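Local coordinates for aldehyde dehydrogenase (Bartonella henselae, PDB 3I44), which probably catalyses the NAD(P)-dependent oxidation of aldehydes to carboxylic acids, at residues A[28-33]-A[69-74]; A[136-141]-A[483-488]; A[277-280]-A[286-289]; A[330-335]-A[385-390]; A[398-403]-A[421-426]. The protein carries 1 engineered substitution. One frame throughout, in Å; residues are numbered along the deposited sequence. Where two conformers were deposited one is given.

Contact 1 of 5, residues A[28-33]-A[69-74]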
# COMPACT_ATOMS: atom_id res chain seq x y z
N PHE A 28 -1.72 -9.68 -30.39
CA PHE A 28 -2.14 -9.12 -29.10
C PHE A 28 -3.66 -8.88 -29.13
O PHE A 28 -4.23 -8.77 -30.20
CB PHE A 28 -1.42 -7.80 -28.82
CG PHE A 28 0.09 -7.91 -28.79
CD1 PHE A 28 0.73 -9.06 -28.38
CD2 PHE A 28 0.88 -6.82 -29.15
CE1 PHE A 28 2.11 -9.15 -28.36
CE2 PHE A 28 2.27 -6.89 -29.11
CZ PHE A 28 2.89 -8.06 -28.72
N TYR A 29 -4.31 -8.87 -27.97
CA TYR A 29 -5.75 -8.63 -27.89
C TYR A 29 -5.96 -7.21 -27.34
O TYR A 29 -5.76 -6.93 -26.13
CB TYR A 29 -6.47 -9.69 -27.05
CG TYR A 29 -7.98 -9.55 -27.06
CD1 TYR A 29 -8.75 -9.97 -28.14
CD2 TYR A 29 -8.65 -9.02 -25.97
CE1 TYR A 29 -10.15 -9.86 -28.15
CE2 TYR A 29 -10.03 -8.90 -25.95
CZ TYR A 29 -10.78 -9.31 -27.05
OH TYR A 29 -12.15 -9.17 -27.02
N ILE A 30 -6.28 -6.30 -28.26
CA ILE A 30 -6.40 -4.89 -27.93
C ILE A 30 -7.72 -4.36 -28.50
O ILE A 30 -7.99 -4.52 -29.68
CB ILE A 30 -5.22 -4.06 -28.45
CG1 ILE A 30 -3.88 -4.60 -27.91
CG2 ILE A 30 -5.42 -2.59 -28.03
CD1 ILE A 30 -2.58 -3.91 -28.46
N ASN A 31 -8.52 -3.75 -27.62
CA ASN A 31 -9.77 -3.14 -28.00
C ASN A 31 -10.71 -4.10 -28.74
O ASN A 31 -11.29 -3.75 -29.76
CB ASN A 31 -9.50 -1.87 -28.83
CG ASN A 31 -10.60 -0.82 -28.67
OD1 ASN A 31 -11.36 -0.80 -27.70
ND2 ASN A 31 -10.66 0.07 -29.63
N GLY A 32 -10.86 -5.31 -28.21
CA GLY A 32 -11.81 -6.27 -28.74
C GLY A 32 -11.35 -7.07 -29.95
O GLY A 32 -12.13 -7.83 -30.47
N LEU A 33 -10.10 -6.91 -30.38
CA LEU A 33 -9.58 -7.55 -31.60
C LEU A 33 -8.18 -8.10 -31.40
O LEU A 33 -7.35 -7.49 -30.70
CB LEU A 33 -9.51 -6.52 -32.74
CG LEU A 33 -10.83 -5.93 -33.28
CD1 LEU A 33 -10.53 -4.87 -34.34
CD2 LEU A 33 -11.72 -7.02 -33.87
N ILE A 69 -3.14 0.60 -23.45
CA ILE A 69 -3.54 1.50 -22.40
C ILE A 69 -4.57 2.53 -22.92
O ILE A 69 -5.52 2.85 -22.22
CB ILE A 69 -2.33 2.22 -21.76
CG1 ILE A 69 -1.42 1.22 -21.03
CG2 ILE A 69 -2.77 3.36 -20.82
CD1 ILE A 69 -0.04 1.81 -20.65
N ASN A 70 -4.37 3.05 -24.14
CA ASN A 70 -5.31 4.00 -24.72
C ASN A 70 -6.70 3.38 -24.86
O ASN A 70 -7.71 4.02 -24.58
CB ASN A 70 -4.85 4.50 -26.09
CG ASN A 70 -5.72 5.63 -26.62
OD1 ASN A 70 -5.63 6.76 -26.16
ND2 ASN A 70 -6.56 5.33 -27.60
N ALA A 71 -6.73 2.13 -25.32
CA ALA A 71 -7.98 1.38 -25.47
C ALA A 71 -8.68 1.23 -24.10
O ALA A 71 -9.89 1.38 -24.01
CB ALA A 71 -7.71 0.04 -26.05
N ALA A 72 -7.89 0.99 -23.06
CA ALA A 72 -8.44 0.81 -21.71
C ALA A 72 -8.96 2.11 -21.11
O ALA A 72 -10.02 2.11 -20.50
CB ALA A 72 -7.39 0.16 -20.78
N LYS A 73 -8.22 3.21 -21.28
CA LYS A 73 -8.63 4.54 -20.79
C LYS A 73 -9.97 4.95 -21.42
O LYS A 73 -10.89 5.40 -20.72
CB LYS A 73 -7.54 5.62 -21.04
N LYS A 74 -10.08 4.75 -22.72
CA LYS A 74 -11.31 5.06 -23.44
C LYS A 74 -12.51 4.22 -22.98
O LYS A 74 -13.59 4.75 -22.72
CB LYS A 74 -11.09 4.91 -24.95
O HOH W 1 -11.50 1.29 -26.17

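Contact 2 of 5, residues A[136-141]-A[483-488]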
# COMPACT_ATOMS: atom_id res chain seq x y z
N ILE A 136 -17.44 -14.24 -7.05
CA ILE A 136 -18.89 -14.15 -7.19
C ILE A 136 -19.59 -14.12 -5.83
O ILE A 136 -20.39 -13.20 -5.59
CB ILE A 136 -19.44 -15.29 -8.06
CG1 ILE A 136 -19.12 -15.00 -9.53
CG2 ILE A 136 -20.96 -15.46 -7.86
CD1 ILE A 136 -19.27 -16.21 -10.42
N LYS A 137 -19.31 -15.09 -4.97
CA LYS A 137 -19.85 -15.11 -3.63
C LYS A 137 -19.53 -13.82 -2.87
O LYS A 137 -20.44 -13.22 -2.27
CB LYS A 137 -19.39 -16.33 -2.82
CG LYS A 137 -19.89 -16.29 -1.35
CD LYS A 137 -19.60 -17.57 -0.58
CE LYS A 137 -20.19 -17.50 0.85
NZ LYS A 137 -19.38 -18.39 1.76
N ALA A 138 -18.26 -13.41 -2.88
CA ALA A 138 -17.86 -12.17 -2.20
C ALA A 138 -18.62 -10.96 -2.75
O ALA A 138 -19.11 -10.16 -1.99
CB ALA A 138 -16.31 -11.94 -2.28
N TYR A 139 -18.75 -10.87 -4.08
CA TYR A 139 -19.39 -9.70 -4.69
C TYR A 139 -20.83 -9.55 -4.24
O TYR A 139 -21.30 -8.44 -4.05
CB TYR A 139 -19.41 -9.80 -6.19
CG TYR A 139 -19.51 -8.50 -6.95
CD1 TYR A 139 -18.59 -7.46 -6.75
CD2 TYR A 139 -20.46 -8.34 -7.95
CE1 TYR A 139 -18.65 -6.29 -7.50
CE2 TYR A 139 -20.52 -7.18 -8.71
CZ TYR A 139 -19.60 -6.16 -8.50
OH TYR A 139 -19.66 -5.01 -9.25
N LYS A 140 -21.50 -10.68 -4.09
CA LYS A 140 -22.89 -10.69 -3.62
C LYS A 140 -23.00 -10.16 -2.19
O LYS A 140 -23.96 -9.49 -1.88
CB LYS A 140 -23.51 -12.09 -3.82
CG LYS A 140 -24.04 -12.26 -5.25
CD LYS A 140 -23.85 -13.69 -5.87
CE LYS A 140 -24.98 -14.66 -5.54
NZ LYS A 140 -24.68 -16.04 -6.07
N GLU A 141 -21.99 -10.37 -1.34
CA GLU A 141 -21.97 -9.75 -0.01
C GLU A 141 -21.48 -8.30 0.05
O GLU A 141 -21.53 -7.68 1.11
CB GLU A 141 -21.11 -10.59 0.95
CG GLU A 141 -21.64 -12.04 1.15
CD GLU A 141 -23.12 -12.09 1.59
OE1 GLU A 141 -23.40 -11.91 2.80
OE2 GLU A 141 -24.00 -12.30 0.71
N TRP A 483 -11.13 -9.18 -0.06
CA TRP A 483 -9.85 -8.49 0.01
C TRP A 483 -9.43 -8.10 -1.40
O TRP A 483 -9.00 -6.97 -1.64
CB TRP A 483 -8.77 -9.36 0.67
CG TRP A 483 -8.80 -9.39 2.22
CD1 TRP A 483 -8.20 -8.49 3.08
CD2 TRP A 483 -9.45 -10.36 3.04
NE1 TRP A 483 -8.44 -8.85 4.37
CE2 TRP A 483 -9.21 -9.98 4.39
CE3 TRP A 483 -10.22 -11.49 2.78
CZ2 TRP A 483 -9.69 -10.72 5.47
CZ3 TRP A 483 -10.72 -12.22 3.86
CH2 TRP A 483 -10.45 -11.82 5.19
N GLY A 484 -9.60 -9.04 -2.33
CA GLY A 484 -9.08 -8.90 -3.67
C GLY A 484 -9.86 -7.88 -4.48
O GLY A 484 -9.26 -7.11 -5.24
N ILE A 485 -11.18 -7.87 -4.28
CA ILE A 485 -12.05 -6.87 -4.92
C ILE A 485 -11.64 -5.45 -4.46
O ILE A 485 -11.59 -4.52 -5.29
CB ILE A 485 -13.55 -7.12 -4.62
CG1 ILE A 485 -14.02 -8.39 -5.33
CG2 ILE A 485 -14.40 -5.95 -5.12
CD1 ILE A 485 -15.31 -9.00 -4.81
N LYS A 486 -11.37 -5.31 -3.16
CA LYS A 486 -11.04 -4.00 -2.58
C LYS A 486 -9.67 -3.44 -3.01
O LYS A 486 -9.47 -2.23 -2.99
CB LYS A 486 -11.13 -3.99 -1.05
CG LYS A 486 -12.56 -3.98 -0.59
CD LYS A 486 -12.73 -4.28 0.88
CE LYS A 486 -14.16 -4.04 1.31
NZ LYS A 486 -14.33 -4.34 2.77
N GLU A 487 -8.71 -4.30 -3.34
CA GLU A 487 -7.46 -3.80 -3.88
C GLU A 487 -7.68 -2.99 -5.17
O GLU A 487 -6.83 -2.19 -5.53
CB GLU A 487 -6.47 -4.95 -4.16
CG GLU A 487 -5.96 -5.72 -2.95
CD GLU A 487 -4.69 -6.53 -3.26
OE1 GLU A 487 -4.65 -7.24 -4.30
OE2 GLU A 487 -3.73 -6.44 -2.46
N PHE A 488 -8.79 -3.19 -5.87
CA PHE A 488 -9.08 -2.42 -7.11
C PHE A 488 -10.04 -1.23 -6.92
O PHE A 488 -10.56 -0.64 -7.90
CB PHE A 488 -9.55 -3.37 -8.22
CG PHE A 488 -8.44 -4.28 -8.71
CD1 PHE A 488 -7.53 -3.84 -9.66
CD2 PHE A 488 -8.30 -5.58 -8.21
CE1 PHE A 488 -6.48 -4.67 -10.08
CE2 PHE A 488 -7.26 -6.41 -8.63
CZ PHE A 488 -6.36 -5.96 -9.56

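Contact 3 of 5, residues A[277-280]-A[286-289]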
# COMPACT_ATOMS: atom_id res chain seq x y z
N ASN A 277 7.92 -25.43 7.74
CA ASN A 277 6.95 -26.45 8.17
C ASN A 277 7.47 -27.06 9.47
O ASN A 277 8.40 -27.90 9.46
CB ASN A 277 6.80 -27.55 7.12
CG ASN A 277 5.64 -28.52 7.41
OD1 ASN A 277 4.95 -28.39 8.42
ND2 ASN A 277 5.42 -29.49 6.51
N ILE A 278 6.88 -26.60 10.59
CA ILE A 278 7.26 -27.02 11.91
C ILE A 278 6.48 -28.26 12.31
O ILE A 278 5.24 -28.21 12.50
CB ILE A 278 7.04 -25.93 12.95
CG1 ILE A 278 7.86 -24.68 12.61
CG2 ILE A 278 7.39 -26.46 14.35
CD1 ILE A 278 7.47 -23.40 13.46
N ILE A 279 7.20 -29.37 12.41
CA ILE A 279 6.58 -30.69 12.69
C ILE A 279 7.05 -31.19 14.05
O ILE A 279 8.23 -31.46 14.26
CB ILE A 279 6.88 -31.71 11.61
CG1 ILE A 279 6.51 -31.12 10.24
CG2 ILE A 279 6.14 -33.05 11.87
CD1 ILE A 279 6.63 -32.09 9.08
N PHE A 280 6.12 -31.23 14.98
CA PHE A 280 6.37 -31.73 16.32
C PHE A 280 6.23 -33.24 16.36
O PHE A 280 5.59 -33.84 15.50
CB PHE A 280 5.42 -31.08 17.32
CG PHE A 280 5.75 -29.66 17.64
CD1 PHE A 280 6.68 -29.36 18.63
CD2 PHE A 280 5.17 -28.62 16.92
CE1 PHE A 280 6.99 -28.06 18.93
CE2 PHE A 280 5.50 -27.30 17.20
CZ PHE A 280 6.40 -27.02 18.22
N ASP A 286 0.21 -38.84 9.40
CA ASP A 286 0.55 -38.53 8.02
C ASP A 286 1.27 -37.18 7.80
O ASP A 286 1.48 -36.80 6.64
CB ASP A 286 -0.71 -38.58 7.15
CG ASP A 286 -0.39 -38.77 5.67
OD1 ASP A 286 0.36 -39.73 5.35
OD2 ASP A 286 -0.87 -37.97 4.83
N ALA A 287 1.67 -36.50 8.88
CA ALA A 287 2.19 -35.13 8.81
C ALA A 287 3.45 -35.07 7.95
O ALA A 287 3.56 -34.21 7.08
CB ALA A 287 2.51 -34.58 10.23
N LEU A 288 4.37 -35.99 8.23
CA LEU A 288 5.65 -36.04 7.54
C LEU A 288 5.47 -36.26 6.04
O LEU A 288 6.00 -35.49 5.23
CB LEU A 288 6.56 -37.12 8.15
CG LEU A 288 7.20 -36.77 9.46
CD1 LEU A 288 7.89 -38.03 9.97
CD2 LEU A 288 8.17 -35.57 9.27
N GLN A 289 4.68 -37.28 5.66
CA GLN A 289 4.39 -37.56 4.25
C GLN A 289 3.72 -36.38 3.53
O GLN A 289 4.08 -36.01 2.39
CB GLN A 289 3.50 -38.81 4.10
O HOH W 2 3.18 -31.36 6.84

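Contact 4 of 5, residues A[330-335]-A[385-390]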
# COMPACT_ATOMS: atom_id res chain seq x y z
N THR A 330 8.75 -40.73 -5.60
CA THR A 330 8.16 -39.64 -6.38
C THR A 330 8.69 -39.80 -7.80
O THR A 330 9.90 -39.65 -8.03
CB THR A 330 8.56 -38.26 -5.80
OG1 THR A 330 7.96 -38.11 -4.51
CG2 THR A 330 8.13 -37.10 -6.72
N GLN A 331 7.79 -40.12 -8.73
CA GLN A 331 8.17 -40.29 -10.14
C GLN A 331 8.29 -38.94 -10.84
O GLN A 331 7.66 -37.95 -10.41
CB GLN A 331 7.14 -41.18 -10.86
CG GLN A 331 7.02 -42.63 -10.29
CD GLN A 331 8.37 -43.33 -10.19
OE1 GLN A 331 9.15 -43.34 -11.15
NE2 GLN A 331 8.67 -43.91 -9.01
N VAL A 332 9.12 -38.89 -11.90
CA VAL A 332 9.22 -37.74 -12.76
C VAL A 332 8.81 -38.14 -14.16
O VAL A 332 9.16 -39.22 -14.62
CB VAL A 332 10.64 -37.21 -12.77
CG1 VAL A 332 10.73 -35.98 -13.60
CG2 VAL A 332 11.08 -36.93 -11.34
N GLY A 333 8.07 -37.29 -14.85
CA GLY A 333 7.63 -37.61 -16.20
C GLY A 333 7.08 -36.43 -16.95
O GLY A 333 6.90 -35.35 -16.38
N PRO A 334 6.82 -36.61 -18.24
CA PRO A 334 6.37 -35.50 -19.06
C PRO A 334 4.99 -34.99 -18.72
O PRO A 334 4.15 -35.75 -18.21
CB PRO A 334 6.35 -36.09 -20.49
CG PRO A 334 6.34 -37.55 -20.32
CD PRO A 334 7.03 -37.84 -19.03
N GLY A 335 4.76 -33.74 -19.07
CA GLY A 335 3.48 -33.08 -18.82
C GLY A 335 2.33 -33.82 -19.48
O GLY A 335 1.24 -33.87 -18.93
N VAL A 385 14.23 -32.31 -12.90
CA VAL A 385 15.03 -32.19 -11.72
C VAL A 385 14.67 -33.39 -10.84
O VAL A 385 13.51 -33.79 -10.76
CB VAL A 385 14.76 -30.85 -10.99
CG1 VAL A 385 15.56 -30.75 -9.68
CG2 VAL A 385 15.08 -29.65 -11.89
N ARG A 386 15.68 -33.96 -10.19
CA ARG A 386 15.46 -35.10 -9.31
C ARG A 386 14.89 -34.64 -7.98
O ARG A 386 15.46 -33.74 -7.35
CB ARG A 386 16.81 -35.81 -9.04
CG ARG A 386 17.47 -36.40 -10.27
CD ARG A 386 18.96 -36.66 -10.06
NE ARG A 386 19.22 -37.73 -9.09
CZ ARG A 386 20.40 -37.94 -8.51
NH1 ARG A 386 21.44 -37.17 -8.80
NH2 ARG A 386 20.56 -38.94 -7.66
N PRO A 387 13.82 -35.30 -7.50
CA PRO A 387 13.39 -35.01 -6.14
C PRO A 387 14.54 -35.18 -5.16
O PRO A 387 15.13 -36.26 -5.06
CB PRO A 387 12.30 -36.04 -5.89
CG PRO A 387 11.76 -36.36 -7.20
CD PRO A 387 12.91 -36.22 -8.18
N THR A 388 14.87 -34.13 -4.44
CA THR A 388 16.08 -34.08 -3.62
C THR A 388 15.76 -33.70 -2.19
O THR A 388 14.95 -32.80 -1.93
CB THR A 388 17.09 -33.06 -4.27
OG1 THR A 388 17.38 -33.50 -5.61
CG2 THR A 388 18.37 -32.93 -3.46
N VAL A 389 16.40 -34.38 -1.24
CA VAL A 389 16.28 -34.07 0.17
C VAL A 389 17.65 -33.79 0.77
O VAL A 389 18.58 -34.60 0.63
CB VAL A 389 15.56 -35.23 0.93
CG1 VAL A 389 15.49 -34.98 2.41
CG2 VAL A 389 14.14 -35.48 0.37
N PHE A 390 17.78 -32.66 1.48
CA PHE A 390 18.93 -32.38 2.33
C PHE A 390 18.53 -32.41 3.79
O PHE A 390 17.42 -31.99 4.13
CB PHE A 390 19.50 -30.99 2.01
CG PHE A 390 20.20 -30.90 0.69
CD1 PHE A 390 21.53 -31.30 0.57
CD2 PHE A 390 19.53 -30.43 -0.43
CE1 PHE A 390 22.19 -31.20 -0.66
CE2 PHE A 390 20.17 -30.33 -1.66
CZ PHE A 390 21.51 -30.71 -1.77

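Contact 5 of 5, residues A[398-403]-A[421-426]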
# COMPACT_ATOMS: atom_id res chain seq x y z
N ARG A 398 22.92 -21.59 1.52
CA ARG A 398 22.11 -21.04 0.47
C ARG A 398 20.74 -21.74 0.37
O ARG A 398 19.74 -21.07 0.09
CB ARG A 398 22.81 -21.10 -0.89
CG ARG A 398 24.07 -20.20 -0.99
CD ARG A 398 24.63 -20.22 -2.43
NE ARG A 398 23.64 -19.71 -3.39
CZ ARG A 398 23.60 -20.02 -4.68
NH1 ARG A 398 24.50 -20.84 -5.23
NH2 ARG A 398 22.65 -19.52 -5.44
N ILE A 399 20.70 -23.06 0.55
CA ILE A 399 19.45 -23.82 0.38
C ILE A 399 18.45 -23.48 1.48
O ILE A 399 17.25 -23.68 1.29
CB ILE A 399 19.66 -25.39 0.27
CG1 ILE A 399 20.49 -25.96 1.44
CG2 ILE A 399 20.31 -25.75 -1.04
CD1 ILE A 399 20.60 -27.49 1.42
N PHE A 400 18.95 -23.00 2.63
CA PHE A 400 18.09 -22.51 3.70
C PHE A 400 17.50 -21.13 3.37
O PHE A 400 16.36 -20.85 3.69
CB PHE A 400 18.87 -22.46 5.00
CG PHE A 400 18.04 -22.12 6.23
CD1 PHE A 400 17.42 -23.11 6.97
CD2 PHE A 400 17.94 -20.80 6.69
CE1 PHE A 400 16.72 -22.81 8.11
CE2 PHE A 400 17.22 -20.50 7.83
CZ PHE A 400 16.62 -21.52 8.55
N ARG A 401 18.28 -20.28 2.68
CA ARG A 401 17.90 -18.87 2.54
C ARG A 401 17.21 -18.53 1.25
O ARG A 401 16.36 -17.64 1.23
CB ARG A 401 19.11 -17.95 2.66
CG ARG A 401 19.88 -18.15 3.90
CD ARG A 401 20.23 -16.82 4.52
NE ARG A 401 20.37 -17.05 5.95
CZ ARG A 401 19.54 -16.65 6.90
NH1 ARG A 401 18.46 -15.89 6.66
NH2 ARG A 401 19.84 -16.97 8.14
N GLU A 402 17.58 -19.21 0.18
CA GLU A 402 17.13 -18.79 -1.14
C GLU A 402 15.99 -19.63 -1.59
O GLU A 402 15.95 -20.85 -1.34
CB GLU A 402 18.27 -18.88 -2.17
CG GLU A 402 19.33 -17.82 -1.97
CD GLU A 402 20.55 -18.02 -2.86
OE1 GLU A 402 20.41 -18.37 -4.05
OE2 GLU A 402 21.66 -17.82 -2.35
N GLU A 403 15.06 -19.00 -2.29
CA GLU A 403 13.93 -19.73 -2.83
C GLU A 403 14.46 -20.53 -4.01
O GLU A 403 15.00 -19.95 -4.92
CB GLU A 403 12.83 -18.79 -3.29
CG GLU A 403 11.60 -19.53 -3.75
CD GLU A 403 10.46 -18.59 -4.10
OE1 GLU A 403 10.74 -17.56 -4.74
OE2 GLU A 403 9.30 -18.91 -3.75
N VAL A 421 10.62 -21.42 16.44
CA VAL A 421 10.13 -20.12 16.04
C VAL A 421 11.28 -19.26 15.48
O VAL A 421 11.10 -18.58 14.46
CB VAL A 421 9.47 -19.41 17.19
CG1 VAL A 421 9.40 -17.88 16.93
CG2 VAL A 421 8.09 -20.03 17.49
N THR A 422 12.44 -19.31 16.13
CA THR A 422 13.59 -18.54 15.68
C THR A 422 14.00 -18.96 14.28
O THR A 422 14.16 -18.13 13.41
CB THR A 422 14.81 -18.70 16.66
OG1 THR A 422 14.44 -18.20 17.95
CG2 THR A 422 16.07 -17.94 16.13
N LEU A 423 14.17 -20.26 14.09
CA LEU A 423 14.47 -20.80 12.76
C LEU A 423 13.39 -20.44 11.72
O LEU A 423 13.72 -20.00 10.63
CB LEU A 423 14.63 -22.32 12.82
CG LEU A 423 15.90 -22.82 13.54
CD1 LEU A 423 15.77 -24.26 14.02
CD2 LEU A 423 17.11 -22.62 12.58
N ALA A 424 12.12 -20.63 12.06
CA ALA A 424 11.04 -20.31 11.11
C ALA A 424 11.07 -18.82 10.71
O ALA A 424 10.82 -18.47 9.54
CB ALA A 424 9.67 -20.68 11.70
N ASN A 425 11.41 -17.95 11.66
CA ASN A 425 11.45 -16.51 11.39
C ASN A 425 12.78 -15.99 10.83
O ASN A 425 12.86 -14.80 10.53
CB ASN A 425 11.09 -15.67 12.63
CG ASN A 425 9.65 -15.77 12.99
OD1 ASN A 425 8.81 -16.14 12.15
ND2 ASN A 425 9.33 -15.46 14.24
N ASP A 426 13.76 -16.87 10.64
CA ASP A 426 15.08 -16.47 10.11
C ASP A 426 15.06 -16.41 8.58
O ASP A 426 15.58 -17.26 7.87
CB ASP A 426 16.17 -17.40 10.61
CG ASP A 426 17.55 -17.00 10.11
OD1 ASP A 426 17.68 -15.85 9.64
OD2 ASP A 426 18.48 -17.84 10.14
O HOH W 3 15.45 -18.66 5.56

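Contact 1 of 5, residues A[28-33]-A[69-74]
Ile30, the last residue of strand 23-30, turns its CG2 branch to the methyl of Ala71, with Ile30 CG2 and Ala71 CB 4.0 Å apart. Because CG2 lies anti to the backbone N while CG1 stands beside it (chi1 -57°), it is the short branch that makes this touch. A branched aliphatic residue fits both of its duties here, extending the strand and offering a methyl to the helix. Next along the chain, Asn31 touches the same methyl through its stem: Asn31 CB lies 3.8 Å from Ala71 CB, and Asn31 CG is nearly as close. With CG anti to the backbone N (chi1 -151°), the amide comes alongside the helix, and a water joins it to the backbone there. This water donates to Asn31 OD1 at 2.6 Å and to Ala71 O at 2.7 Å. Alanine suits its place on helix 62-79, since its single methyl lets two residues of the hairpin come close. The supersecondary motif is a beta hairpin closed by a type I' turn from Ile30 to Leu33, joining strands 23-30 and 33-35. Asn31 and Gly32 fill the two central positions, where positive phi is required; asparagine tolerates it and glycine favours it. Asn222 of strand 221-223 accepts from Asn31 N and also packs against Ile30 and Ala71, so a third element lies beside the contact. At Leu33 the chain sets out on the return strand, the hairpin being closed by Ile30 N to Leu33 O at 2.9 Å and a longer bond, Leu33 N to Ile30 O, at 3.3 Å.

Contact 2 of 5, residues A[136-141]-A[483-488]
Ile485 pushes its terminal methyl into the angle between Ala138 and Tyr139, touching the methyl of the first and the ring carbon CD1 of the second. Ile485 CD1 stands 4.0 Å from Ala138 CB and equally 4.0 Å from the backbone Tyr139 N, so it reaches down to the helix backbone. The same methyl, Ile485 CD1, is 4.1 Å from Tyr139 CD1. The ring is met obliquely, and the two side chains cross at about a right angle. An extended reach makes this possible: with chi2 at 162°, CD1 is carried to the far end of the isoleucine chain, well clear of its own helix. Alanine suits position 138 because its single methyl lets Ile485 CD1 come up to the helix backbone. Tyrosine combines an apolar ring with a hydroxyl that can still bond: Tyr139 OH makes a weak hydrogen bond to Leu187 O, while the ring packs on Pro84 and Arg87 of helix 84-100. Pro184 of helix 174-188 is a further neighbour of Ile485. No hydrogen bond links the two segments; van der Waals contacts of one methyl join them. Nearby, Trp483 packs on Leu148 of the second subunit. The arrangement is helix-helix packing within the aldehyde dehydrogenase fold, where the short helix 481-486 rests on the long helix 117-141 just before strand 489-494 pairs antiparallel with strand 156-168.

Contact 3 of 5, residues A[277-280]-A[286-289]
Ala287, the first residue of helix 287-296, directs its methyl toward Ile279 on the neighbouring strand, with Ala287 CB 4.3 Å from Ile279 CG2. Alanine is small enough to let the start of the helix settle close over the strand. Its carbonyl does more: Ile279 CD1 passes 4.2 Å from Ala287 O, and a water donates to that oxygen at 2.9 Å. The water in turn accepts from Asn277 ND2 at 2.9 Å, so a buried amide N-H is satisfied through solvent; Asn277 OD1 meanwhile bonds to Gln436 NE2, which fixes which way round the amide lies. These elements belong to a beta-alpha-beta unit, strand 276-279, helix 287-296 and strand 308-312, in the seven-stranded sheet that in this family belongs to the catalytic domain. Leu288 follows, and although it does not leave the helix in the direction of the strand, the end of its side chain swings in. Leu288 CD2 comes to 3.8 Å from Ile279 CD1 and 4.2 Å from Ile279 CG2, the two side chains meeting at a slant. Both branches of Ile279 are thus used, CG2 standing anti to the backbone N and CG1 beside it (chi1 -53°). Beta-branched isoleucine favours a strand while presenting two methyls to the helix; Met309 of strand 308-312 touches both Ile279 and Leu288.

Contact 4 of 5, residues A[330-335]-A[385-390]
Thr330 and Val332 pack on the ring of Pro387, where the loop after helix 316-329 meets the chain entering strand 388-391. That strand belongs to the seven-stranded mixed sheet, next to its outermost strand 367-370. The segments meet through van der Waals contacts. Thr330 CG2 sits 3.7 Å from Pro387 CG, and Val332 CG2 lies 3.7 Å from Pro387 CD, so the two methyls touch neighbouring carbons of one ring. Val332 CG2 also approaches the backbone Val385 O at 4.0 Å. For valine this branch is the one beside the backbone N, since CG1 is anti to it (chi1 -177°). Both beta-branched residues are compact and give stubby methyls to a compact, rigid ring, and Phe296 of helix 287-296 packs against Thr330 and Pro387 as well. Among polar groups, none bonds across the contact. Thr330 OG1 bonds to Ile326 O in the preceding helix, which leaves its methyl for the proline. Threonine serves again in strand 388-391: Thr388 OG1, which also bonds to Gly372 N, donates to Arg386 O at 2.6 Å, approaching from above the carbonyl plane, 42° out of it, at a C=O...O angle of 138°.

Contact 5 of 5, residues A[398-403]-A[421-426]
Asp426 OD1 is gripped end-on by both terminal nitrogens of Arg401 in a salt bridge: it accepts from Arg401 NH2 at 2.9 Å and from Arg401 NH1 at 3.1 Å. The NH2 bond is the straighter (154° at the hydrogen) and meets the oxygen on its syn side, whereas NH1 comes from well above the carboxylate plane. Both arrive from the same face of the carboxylate, whose plane is turned 60° from the guanidinium. Arg401 NH2 also makes a weak bond to Asp426 OD2 at 2.6 Å. Arginine suits this exposed place by its length; its chain bends at chi2 (-135°) to bring the end group over to the aspartate. The contact joins the one-turn helix 398-401 to the end of helix 417-425, and both Phe400 and Leu423 pack on Leu412 of strand 408-414 in the seven-stranded sheet. Next to Arg401 in the chain, Phe400 crosses Asp426 at about a right angle, with Phe400 CE2 3.6 Å from Asp426 O. Its ring also reaches the other helix, Phe400 CZ lying 4.2 Å from Leu423 CD2. An aromatic residue is apt here, since Arg308 makes a cation-pi contact with it while bonding to Leu423 O and Ala424 O. Backbone carbonyls of the two segments share a water, which donates to Phe400 O at 3.0 Å and to Asp426 O at 2.7 Å.

From the N terminus, contact 1 closes the first loop, tying the N-terminal hairpin to helix 62-79, and is complete before any other contact opens. Contact 2 then spans the longest loop, from helix 117-141 to the C-terminal helix 481-486. Contacts 3, 4 and 5 all fall within that span, following one another in series without crossing. Contacts 3 and 4 include strands of the seven-stranded sheet, and contact 5 lies against it. Contact 5 touches both of the others: Ile278 CD1 packs 3.9 Å from Ala424 CB toward contact 3, and Phe390 CG lies 3.5 Å from Ile399 CD1 toward contact 4. Contact 1 sits far off, its centre about 49 Å from that of contact 3.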